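Local coordinates for protein dipicolinate synthase, B chain (Bacillus cereus, PDB 3MCU) that probably works together with its partner subunit DpaA to oxidise dihydrodipicolinate to dipicolinate, with NADP as electron acceptor, during sporulation, at residues 2-8 with 178-182. Sequence-based numbering, arbitrary orientation.
Sequences SLKGKRI and VLEAL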
ATOM      1  N   SER D   2       7.983  35.304 -12.684  1.00 51.72           N
ATOM      2  CA  SER D   2       9.286  34.635 -12.704  1.00 47.50           C
ATOM      3  C   SER D   2       9.199  33.266 -13.390  1.00 42.84           C
ATOM      4  O   SER D   2      10.134  32.452 -13.350  1.00 41.47           O
ATOM      5  CB  SER D   2       9.846  34.484 -11.296  1.00 46.96           C
ATOM      6  OG  SER D   2      10.946  33.597 -11.303  1.00 48.55           O
ATOM      7  N   LEU D   3       8.057  33.035 -14.022  1.00 40.20           N
ATOM      8  CA  LEU D   3       7.918  31.996 -15.013  1.00 38.10           C
ATOM      9  C   LEU D   3       8.753  32.411 -16.210  1.00 37.77           C
ATOM     10  O   LEU D   3       8.944  31.644 -17.150  1.00 35.46           O
ATOM     11  CB  LEU D   3       6.452  31.894 -15.432  1.00 38.15           C
ATOM     12  CG  LEU D   3       5.450  31.167 -14.535  1.00 40.51           C
ATOM     13  CD1 LEU D   3       6.070  30.737 -13.220  1.00 38.31           C
ATOM     14  CD2 LEU D   3       4.245  32.045 -14.309  1.00 38.52           C
ATOM     15  N   LYS D   4       9.224  33.654 -16.182  1.00 41.01           N
ATOM     16  CA  LYS D   4       9.987  34.202 -17.295  1.00 40.69           C
ATOM     17  C   LYS D   4      11.214  33.356 -17.633  1.00 38.26           C
ATOM     18  O   LYS D   4      12.100  33.166 -16.797  1.00 40.44           O
ATOM     19  CB  LYS D   4      10.389  35.649 -17.023  1.00 42.36           C
ATOM     20  CG  LYS D   4      11.546  36.106 -17.883  1.00 46.98           C
ATOM     21  CD  LYS D   4      11.534  37.602 -18.114  1.00 52.28           C
ATOM     22  CE  LYS D   4      11.209  37.895 -19.566  1.00 56.14           C
ATOM     23  NZ  LYS D   4      12.009  37.023 -20.478  1.00 57.46           N
ATOM     24  N   GLY D   5      11.255  32.849 -18.860  1.00 34.40           N
ATOM     25  CA  GLY D   5      12.370  32.036 -19.309  1.00 36.26           C
ATOM     26  C   GLY D   5      12.303  30.545 -18.971  1.00 32.02           C
ATOM     27  O   GLY D   5      13.107  29.773 -19.474  1.00 29.25           O
ATOM     28  N   LYS D   6      11.357  30.141 -18.125  1.00 32.41           N
ATOM     29  CA  LYS D   6      11.254  28.730 -17.714  1.00 30.32           C
ATOM     30  C   LYS D   6      10.700  27.887 -18.853  1.00 27.23           C
ATOM     31  O   LYS D   6       9.866  28.354 -19.614  1.00 28.71           O
ATOM     32  CB  LYS D   6      10.344  28.581 -16.497  1.00 27.58           C
ATOM     33  CG  LYS D   6      10.812  29.274 -15.260  1.00 28.05           C
ATOM     34  CD  LYS D   6      12.161  28.752 -14.808  1.00 32.53           C
ATOM     35  CE  LYS D   6      12.736  29.623 -13.687  1.00 38.08           C
ATOM     36  NZ  LYS D   6      14.043  29.088 -13.205  1.00 48.34           N
ATOM     37  N   ARG D   7      11.156  26.646 -18.973  1.00 24.31           N
ATOM     38  CA  ARG D   7      10.550  25.722 -19.923  1.00 25.57           C
ATOM     39  C   ARG D   7       9.491  24.869 -19.207  1.00 24.70           C
ATOM     40  O   ARG D   7       9.801  24.060 -18.331  1.00 23.85           O
ATOM     41  CB  ARG D   7      11.615  24.859 -20.623  1.00 26.93           C
ATOM     42  CG  ARG D   7      11.052  23.861 -21.644  1.00 26.78           C
ATOM     43  CD  ARG D   7      12.163  22.953 -22.225  1.00 26.92           C
ATOM     44  NE  ARG D   7      13.142  23.715 -22.996  1.00 29.07           N
ATOM     45  CZ  ARG D   7      14.460  23.662 -22.812  1.00 31.50           C
ATOM     46  NH1 ARG D   7      15.258  24.397 -23.570  1.00 30.45           N
ATOM     47  NH2 ARG D   7      14.984  22.883 -21.869  1.00 28.21           N
ATOM     48  N   ILE D   8       8.234  25.067 -19.577  1.00 24.36           N
ATOM     49  CA  ILE D   8       7.130  24.486 -18.838  1.00 23.76           C
ATOM     50  C   ILE D   8       6.290  23.574 -19.716  1.00 25.92           C
ATOM     51  O   ILE D   8       5.755  23.992 -20.757  1.00 28.84           O
ATOM     52  CB  ILE D   8       6.255  25.589 -18.212  1.00 26.79           C
ATOM     53  CG1 ILE D   8       7.085  26.394 -17.221  1.00 28.20           C
ATOM     54  CG2 ILE D   8       5.015  25.005 -17.516  1.00 25.03           C
ATOM     55  CD1 ILE D   8       6.359  27.586 -16.696  1.00 33.17           C
ATOM     56  N   VAL D 178       2.722  26.888  -9.796  1.00 23.36           N
ATOM     57  CA  VAL D 178       3.989  26.587 -10.432  1.00 27.32           C
ATOM     58  C   VAL D 178       5.106  27.575 -10.048  1.00 27.02           C
ATOM     59  O   VAL D 178       6.256  27.195 -10.000  1.00 26.89           O
ATOM     60  CB  VAL D 178       3.900  26.301 -11.962  1.00 30.34           C
ATOM     61  CG1 VAL D 178       2.466  26.129 -12.424  1.00 26.01           C
ATOM     62  CG2 VAL D 178       4.697  27.318 -12.778  1.00 29.19           C
ATOM     63  N   LEU D 179       4.750  28.816  -9.720  1.00 29.66           N
ATOM     64  CA  LEU D 179       5.733  29.781  -9.227  1.00 31.34           C
ATOM     65  C   LEU D 179       6.378  29.300  -7.936  1.00 31.97           C
ATOM     66  O   LEU D 179       7.593  29.392  -7.773  1.00 30.88           O
ATOM     67  CB  LEU D 179       5.101  31.155  -9.009  1.00 32.38           C
ATOM     68  CG  LEU D 179       5.114  32.080 -10.222  1.00 38.71           C
ATOM     69  CD1 LEU D 179       4.200  33.309 -10.020  1.00 38.60           C
ATOM     70  CD2 LEU D 179       6.554  32.490 -10.521  1.00 37.40           C
ATOM     71  N   GLU D 180       5.563  28.787  -7.015  1.00 31.77           N
ATOM     72  CA  GLU D 180       6.100  28.215  -5.778  1.00 30.35           C
ATOM     73  C   GLU D 180       6.887  26.928  -6.047  1.00 27.46           C
ATOM     74  O   GLU D 180       7.910  26.673  -5.406  1.00 29.27           O
ATOM     75  CB  GLU D 180       4.980  27.941  -4.760  1.00 29.82           C
ATOM     76  CG  GLU D 180       4.301  29.185  -4.175  1.00 30.81           C
ATOM     77  CD  GLU D 180       5.286  30.229  -3.636  1.00 40.02           C
ATOM     78  OE1 GLU D 180       6.099  29.892  -2.742  1.00 41.39           O
ATOM     79  OE2 GLU D 180       5.229  31.398  -4.106  1.00 45.26           O
ATOM     80  N   ALA D 181       6.398  26.111  -6.976  1.00 24.43           N
ATOM     81  CA  ALA D 181       7.028  24.817  -7.237  1.00 25.37           C
ATOM     82  C   ALA D 181       8.425  24.990  -7.814  1.00 24.05           C
ATOM     83  O   ALA D 181       9.304  24.212  -7.504  1.00 23.26           O
ATOM     84  CB  ALA D 181       6.166  23.936  -8.176  1.00 20.07           C
ATOM     85  N   LEU D 182       8.620  25.997  -8.662  1.00 24.01           N
ATOM     86  CA  LEU D 182       9.956  26.279  -9.206  1.00 27.36           C
ATOM     87  C   LEU D 182      10.974  26.614  -8.115  1.00 27.52           C
ATOM     88  O   LEU D 182      12.177  26.458  -8.315  1.00 30.44           O
ATOM     89  CB  LEU D 182       9.893  27.399 -10.245  1.00 28.29           C
ATOM     90  CG  LEU D 182       9.086  27.009 -11.487  1.00 28.09           C
ATOM     91  CD1 LEU D 182       8.568  28.247 -12.246  1.00 25.98           C
ATOM     92  CD2 LEU D 182       9.933  26.067 -12.372  1.00 24.25           C
TER
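With CG of Leu3 set opposite the carbonyl carbon (chi1 -79°) and the next torsion nearly eclipsed (chi2 6°), the side chain swings its CD1 methyl into the angle between Leu179, Val178 and Leu182. That one methyl meets all three: CD1 of Leu3 lies 3.3 Å from CD2 of Leu179, a tight approach, and 3.7 Å from CG2 of Val178. It comes equally near Leu182, with CD1 of Leu3 3.7 Å from CD1 of Leu182. Leu3 and Leu179 cross at about a right angle, and the second branch of Leu3, CD2, only brushes CG of Leu179. Val178 and Leu179, on helix 174-181, and Leu182, whose N bonds to Val178 O, present neighbouring side chains, so that a single leucine methyl can touch all three. The protein has the largely parallel sheet of the alpha/beta Flavoprotein family fold, and the contact joins the turn before strand 7-12 and the start of that strand with helix 174-181 and Leu182; the helix packs over the sheet through Val178 on Val89 and Val125. A type II turn from Leu3 to Lys6, closed by Lys6 N to Leu3 O at 3.0 Å, turns the chain into the strand; Gly5 suits the third position of such a turn, whose positive phi (85°) is easily adopted by a residue without CB. With CG beside the backbone N, Lys6 lays that methylene 3.9 Å from Leu182 CD1; the chain then bends and runs past Leu182 in the opposite direction, its long aliphatic stem covering a leucine while the amine lies farther out. Deeper, beta-branched Ile8 suits a buried strand position, its CD1 reaching CG2 of Val178 at a looser 4.3 Å. At the exposed edge, small Ser2 rests its CB 3.9 Å from Leu179 CD2.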